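Local coordinates for putative lipoate-protein ligase A subunit 2 (Thermoplasma acidophilum DSM 1728, PDB 3R07) that forms a small alpha+beta domain of the SufE/NifU clan and is the putative second subunit of a lipoate-protein ligase, at residues B[23-27]-B[28-32]; B[77-81]-B[82-86]. All blocks are in the same frame, centred on the assembly; numbering follows the deposited sequence. Where two conformers were deposited one is given.

Contact 1 of 2, residues B[23-27]-B[28-32]; sequences LDLDG and NRIKD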
loop_
_atom_site.group_PDB
_atom_site.type_symbol
_atom_site.label_atom_id
_atom_site.label_comp_id
_atom_site.label_asym_id
_atom_site.label_seq_id
_atom_site.Cartn_x
_atom_site.Cartn_y
_atom_site.Cartn_z
ATOM N N LEU B 23 6.519 -9.796 -21.174
ATOM C CA LEU B 23 7.176 -9.308 -22.388
ATOM C C LEU B 23 6.648 -9.964 -23.637
ATOM O O LEU B 23 6.401 -11.164 -23.673
ATOM C CB LEU B 23 8.679 -9.529 -22.343
ATOM C CG LEU B 23 9.494 -8.573 -21.497
ATOM C CD1 LEU B 23 9.876 -9.325 -20.262
ATOM C CD2 LEU B 23 10.734 -8.138 -22.244
ATOM N N ASP B 24 6.497 -9.147 -24.662
ATOM C CA ASP B 24 6.060 -9.552 -25.987
ATOM C C ASP B 24 7.269 -9.362 -26.912
ATOM O O ASP B 24 7.692 -8.228 -27.150
ATOM C CB ASP B 24 4.932 -8.619 -26.388
ATOM C CG ASP B 24 4.098 -9.140 -27.513
ATOM O OD1 ASP B 24 4.575 -9.984 -28.314
ATOM O OD2 ASP B 24 2.945 -8.668 -27.605
ATOM N N LEU B 25 7.854 -10.457 -27.394
ATOM C CA LEU B 25 9.111 -10.377 -28.169
ATOM C C LEU B 25 8.961 -10.707 -29.658
ATOM O O LEU B 25 8.490 -11.780 -30.029
ATOM C CB LEU B 25 10.193 -11.280 -27.576
ATOM C CG LEU B 25 10.570 -11.254 -26.103
ATOM C CD1 LEU B 25 11.703 -12.239 -25.855
ATOM C CD2 LEU B 25 10.967 -9.847 -25.665
ATOM N N ASP B 26 9.375 -9.766 -30.496
ATOM C CA ASP B 26 9.452 -9.979 -31.929
ATOM C C ASP B 26 10.928 -10.136 -32.279
ATOM O O ASP B 26 11.672 -9.164 -32.374
ATOM C CB ASP B 26 8.811 -8.802 -32.674
ATOM C CG ASP B 26 8.975 -8.901 -34.189
ATOM O OD1 ASP B 26 9.947 -9.558 -34.648
ATOM O OD2 ASP B 26 8.130 -8.314 -34.922
ATOM N N GLY B 27 11.357 -11.373 -32.456
ATOM C CA GLY B 27 12.769 -11.637 -32.664
ATOM C C GLY B 27 13.573 -11.238 -31.438
ATOM O O GLY B 27 13.451 -11.858 -30.374
ATOM N N ASN B 28 14.390 -10.199 -31.591
ATOM C CA ASN B 28 15.316 -9.776 -30.540
ATOM C C ASN B 28 14.787 -8.481 -29.875
ATOM O O ASN B 28 15.414 -7.905 -28.979
ATOM C CB ASN B 28 16.725 -9.582 -31.158
ATOM C CG ASN B 28 17.874 -9.956 -30.196
ATOM O OD1 ASN B 28 17.881 -11.026 -29.565
ATOM N ND2 ASN B 28 18.868 -9.072 -30.108
ATOM N N ARG B 29 13.596 -8.071 -30.303
ATOM C CA ARG B 29 13.104 -6.733 -30.085
ATOM C C ARG B 29 11.800 -6.732 -29.270
ATOM O O ARG B 29 10.929 -7.593 -29.446
ATOM C CB ARG B 29 12.912 -6.072 -31.452
ATOM C CG ARG B 29 13.006 -4.554 -31.470
ATOM C CD ARG B 29 11.616 -3.942 -31.518
ATOM N NE ARG B 29 10.870 -4.456 -32.663
ATOM C CZ ARG B 29 9.606 -4.159 -32.960
ATOM N NH1 ARG B 29 8.904 -3.331 -32.196
ATOM N NH2 ARG B 29 9.039 -4.702 -34.035
ATOM N N ILE B 30 11.675 -5.748 -28.379
ATOM C CA ILE B 30 10.579 -5.692 -27.417
ATOM C C ILE B 30 9.383 -4.994 -28.043
ATOM O O ILE B 30 9.430 -3.797 -28.331
ATOM C CB ILE B 30 11.014 -4.989 -26.106
ATOM C CG1 ILE B 30 12.046 -5.847 -25.350
ATOM C CG2 ILE B 30 9.787 -4.678 -25.230
ATOM C CD1 ILE B 30 12.752 -5.132 -24.221
ATOM N N LYS B 31 8.314 -5.749 -28.267
ATOM C CA LYS B 31 7.142 -5.226 -28.944
ATOM C C LYS B 31 6.229 -4.589 -27.914
ATOM O O LYS B 31 5.649 -3.529 -28.149
ATOM C CB LYS B 31 6.422 -6.352 -29.687
ATOM C CG LYS B 31 5.235 -5.919 -30.516
ATOM C CD LYS B 31 4.653 -7.081 -31.319
ATOM C CE LYS B 31 3.414 -6.604 -32.106
ATOM N NZ LYS B 31 2.959 -7.581 -33.164
ATOM N N ASP B 32 6.090 -5.269 -26.779
ATOM C CA ASP B 32 5.360 -4.741 -25.651
ATOM C C ASP B 32 5.932 -5.205 -24.318
ATOM O O ASP B 32 6.646 -6.220 -24.241
ATOM C CB ASP B 32 3.888 -5.090 -25.733
ATOM C CG ASP B 32 3.009 -3.960 -25.227
ATOM O OD1 ASP B 32 3.556 -2.971 -24.664
ATOM O OD2 ASP B 32 1.769 -4.053 -25.410
#

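Contact 2 of 2, residues B[77-81]-B[82-86]; sequences PGVEP and EDFIQ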
loop_
_atom_site.group_PDB
_atom_site.type_symbol
_atom_site.label_atom_id
_atom_site.label_comp_id
_atom_site.label_asym_id
_atom_site.label_seq_id
_atom_site.Cartn_x
_atom_site.Cartn_y
_atom_site.Cartn_z
ATOM N N PRO B 77 12.414 1.837 -2.945
ATOM C CA PRO B 77 12.776 1.297 -1.633
ATOM C C PRO B 77 12.742 -0.207 -1.537
ATOM O O PRO B 77 11.713 -0.808 -1.822
ATOM C CB PRO B 77 11.709 1.891 -0.718
ATOM C CG PRO B 77 11.453 3.205 -1.314
ATOM C CD PRO B 77 11.493 2.981 -2.803
ATOM N N GLY B 78 13.861 -0.805 -1.136
ATOM C CA GLY B 78 13.960 -2.264 -0.949
ATOM C C GLY B 78 13.932 -3.064 -2.251
ATOM O O GLY B 78 13.771 -4.296 -2.236
ATOM N N VAL B 79 14.069 -2.354 -3.371
ATOM C CA VAL B 79 14.132 -2.954 -4.685
ATOM C C VAL B 79 15.294 -2.289 -5.413
ATOM O O VAL B 79 15.217 -1.135 -5.849
ATOM C CB VAL B 79 12.786 -2.815 -5.477
ATOM C CG1 VAL B 79 12.933 -3.302 -6.894
ATOM C CG2 VAL B 79 11.670 -3.590 -4.813
ATOM N N GLU B 80 16.381 -3.044 -5.517
ATOM C CA GLU B 80 17.605 -2.615 -6.192
ATOM C C GLU B 80 17.427 -2.621 -7.716
ATOM O O GLU B 80 16.497 -3.247 -8.226
ATOM C CB GLU B 80 18.749 -3.545 -5.772
ATOM C CG GLU B 80 19.153 -3.412 -4.300
ATOM C CD GLU B 80 19.994 -2.164 -4.030
ATOM O OE1 GLU B 80 21.226 -2.200 -4.291
ATOM O OE2 GLU B 80 19.425 -1.154 -3.551
ATOM N N PRO B 81 18.309 -1.923 -8.454
ATOM C CA PRO B 81 18.252 -1.976 -9.925
ATOM C C PRO B 81 18.550 -3.361 -10.540
ATOM O O PRO B 81 18.097 -3.652 -11.642
ATOM C CB PRO B 81 19.304 -0.942 -10.362
ATOM C CG PRO B 81 20.259 -0.872 -9.211
ATOM C CD PRO B 81 19.389 -1.039 -7.984
ATOM N N GLU B 82 19.297 -4.203 -9.835
ATOM C CA GLU B 82 19.578 -5.538 -10.341
ATOM C C GLU B 82 18.401 -6.494 -10.087
ATOM O O GLU B 82 18.446 -7.656 -10.485
ATOM C CB GLU B 82 20.949 -6.081 -9.843
ATOM C CG GLU B 82 21.126 -6.300 -8.311
ATOM C CD GLU B 82 21.528 -5.033 -7.509
ATOM O OE1 GLU B 82 21.755 -3.955 -8.103
ATOM O OE2 GLU B 82 21.609 -5.126 -6.264
ATOM N N ASP B 83 17.345 -5.991 -9.444
ATOM C CA ASP B 83 16.086 -6.742 -9.276
ATOM C C ASP B 83 15.191 -6.681 -10.524
ATOM O O ASP B 83 14.537 -7.659 -10.869
ATOM C CB ASP B 83 15.305 -6.237 -8.060
ATOM C CG ASP B 83 15.794 -6.836 -6.748
ATOM O OD1 ASP B 83 15.752 -8.081 -6.593
ATOM O OD2 ASP B 83 16.189 -6.050 -5.853
ATOM N N PHE B 84 15.151 -5.526 -11.181
ATOM C CA PHE B 84 14.467 -5.387 -12.468
ATOM C C PHE B 84 15.229 -6.082 -13.605
ATOM O O PHE B 84 14.681 -6.295 -14.691
ATOM C CB PHE B 84 14.245 -3.914 -12.806
ATOM C CG PHE B 84 13.202 -3.256 -11.961
ATOM C CD1 PHE B 84 11.852 -3.369 -12.284
ATOM C CD2 PHE B 84 13.560 -2.520 -10.842
ATOM C CE1 PHE B 84 10.873 -2.758 -11.505
ATOM C CE2 PHE B 84 12.587 -1.904 -10.057
ATOM C CZ PHE B 84 11.238 -2.027 -10.386
ATOM N N ILE B 85 16.495 -6.419 -13.346
ATOM C CA ILE B 85 17.306 -7.227 -14.251
ATOM C C ILE B 85 16.887 -8.696 -14.154
ATOM O O ILE B 85 16.565 -9.303 -15.169
ATOM C CB ILE B 85 18.826 -6.991 -13.995
ATOM C CG1 ILE B 85 19.281 -5.772 -14.803
ATOM C CG2 ILE B 85 19.684 -8.232 -14.330
ATOM C CD1 ILE B 85 20.078 -4.768 -14.002
ATOM N N GLN B 86 16.859 -9.253 -12.943
ATOM C CA GLN B 86 16.383 -10.621 -12.757
ATOM C C GLN B 86 14.937 -10.808 -13.244
ATOM O O GLN B 86 14.617 -11.823 -13.860
ATOM C CB GLN B 86 16.528 -11.091 -11.297
ATOM C CG GLN B 86 17.970 -11.339 -10.805
ATOM C CD GLN B 86 18.872 -11.996 -11.852
ATOM O OE1 GLN B 86 19.851 -11.399 -12.303
ATOM N NE2 GLN B 86 18.538 -13.218 -12.250
#

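Contact 1 of 2, residues B[23-27]-B[28-32]
Ile30 takes the leucines of the preceding strand against its CG1 branch: CD2 of Leu23 lies 4.1 Å from Ile30 CG1, and CD2 of Leu25 reaches the same carbon from further along the strand. Ile30 slants across each leucine rather than running parallel to it. With CG1 anti to its carbonyl carbon (chi1 -68°), Ile30 holds this branch over both neighbours.

The other face is polar. CB of Asp24 meets CB of Asp32 at 3.7 Å, yet the carboxylates diverge, with OD2 of Asp24 and OD2 of Asp32 5.2 Å apart. Lys31 runs fully extended alongside Asp24, pointing the same way; its NZ stays 5.6 Å from Asp24 OD1, so any attraction acts at a distance. Asp26 slants across Arg29, but their salt bridge is long and, since the arginine has two conformers, doubtful.

Lys31 and Asp32 both lie opposite Asp24, a classic beta bulge that shifts the register by one residue. Asp24 O accepts a nearly axial bond from Lys31 N at 2.8 Å and a weak one from Asp32 N, and Asp24 N donates to Asp32 O. Beyond the bulge, Asp26 and Arg29 exchange two backbone bonds and close a type II' turn, whose first corner, Gly27, has positive phi (64°).

This hairpin end lies in an antiparallel sheet. Strand 18-26 bonds on its other edge to strand 5-13, through Tyr8 and Met6, while Ile59 covers Leu25 and Ile30, and Arg55 forms a salt bridge with Asp32.

Contact 2 of 2, residues B[77-81]-B[82-86]
Glu80 and Asp83 are tied by two reciprocal hydrogen bonds where the loop enters helix 83-88. Glu80 N donates to Asp83 OD2 at 3.0 Å, meeting the lone pair that faces away from the other carboxylate oxygen, though the hydrogen bond is bent (N-H...O 136°). In return Asp83 N reaches Glu80 O at 3.1 Å from above the carbonyl plane. The second carboxylate oxygen, OD1, accepts a hydrogen bond from Trp12, so Asp83 is gripped from two parts of the chain.

Apolar contact is made by Val79 and Phe84, whose side chains cross at about a right angle. CG1 of Val79, placed anti to its backbone N (chi1 173°), approaches CE2 of the Phe84 ring obliquely at 3.5 Å.

Glu80 and Glu82 bring like charges together. They lie side by side with carboxylate planes 79° apart, and Glu80 OE1 comes 3.5 Å from Glu82 OE2; both residues are exposed, so solvent would probably soften the repulsion.

Ile19 of strand 18-26 packs against both Val79 and Phe84, whereas Tyr70 of helix 62-70 packs on Pro81 and Phe84, and Ile66 of the same helix touches Ile85.

The two contacts lie on opposite sides of the chain's centre, about 21 Å apart between centres, and do not touch. Each is partly buried, with the apolar side chains of Leu23, Leu25, Ile30, Val79, Phe84 and Ile85 buried and most charged ones exposed, but contact 2 sits nearer the middle of the molecule. Strand 18-26 serves both: it supplies half of the hairpin in contact 1, and its Ile19 backs the helix entry of contact 2. Chemistry follows place. Residues 23-32 are held mainly by backbone hydrogen bonds between strands, whereas residues 77-86 rely on a side-chain carboxylate at the helix start and an aromatic ring that touches both Ile19 and Tyr70 of helix 62-70.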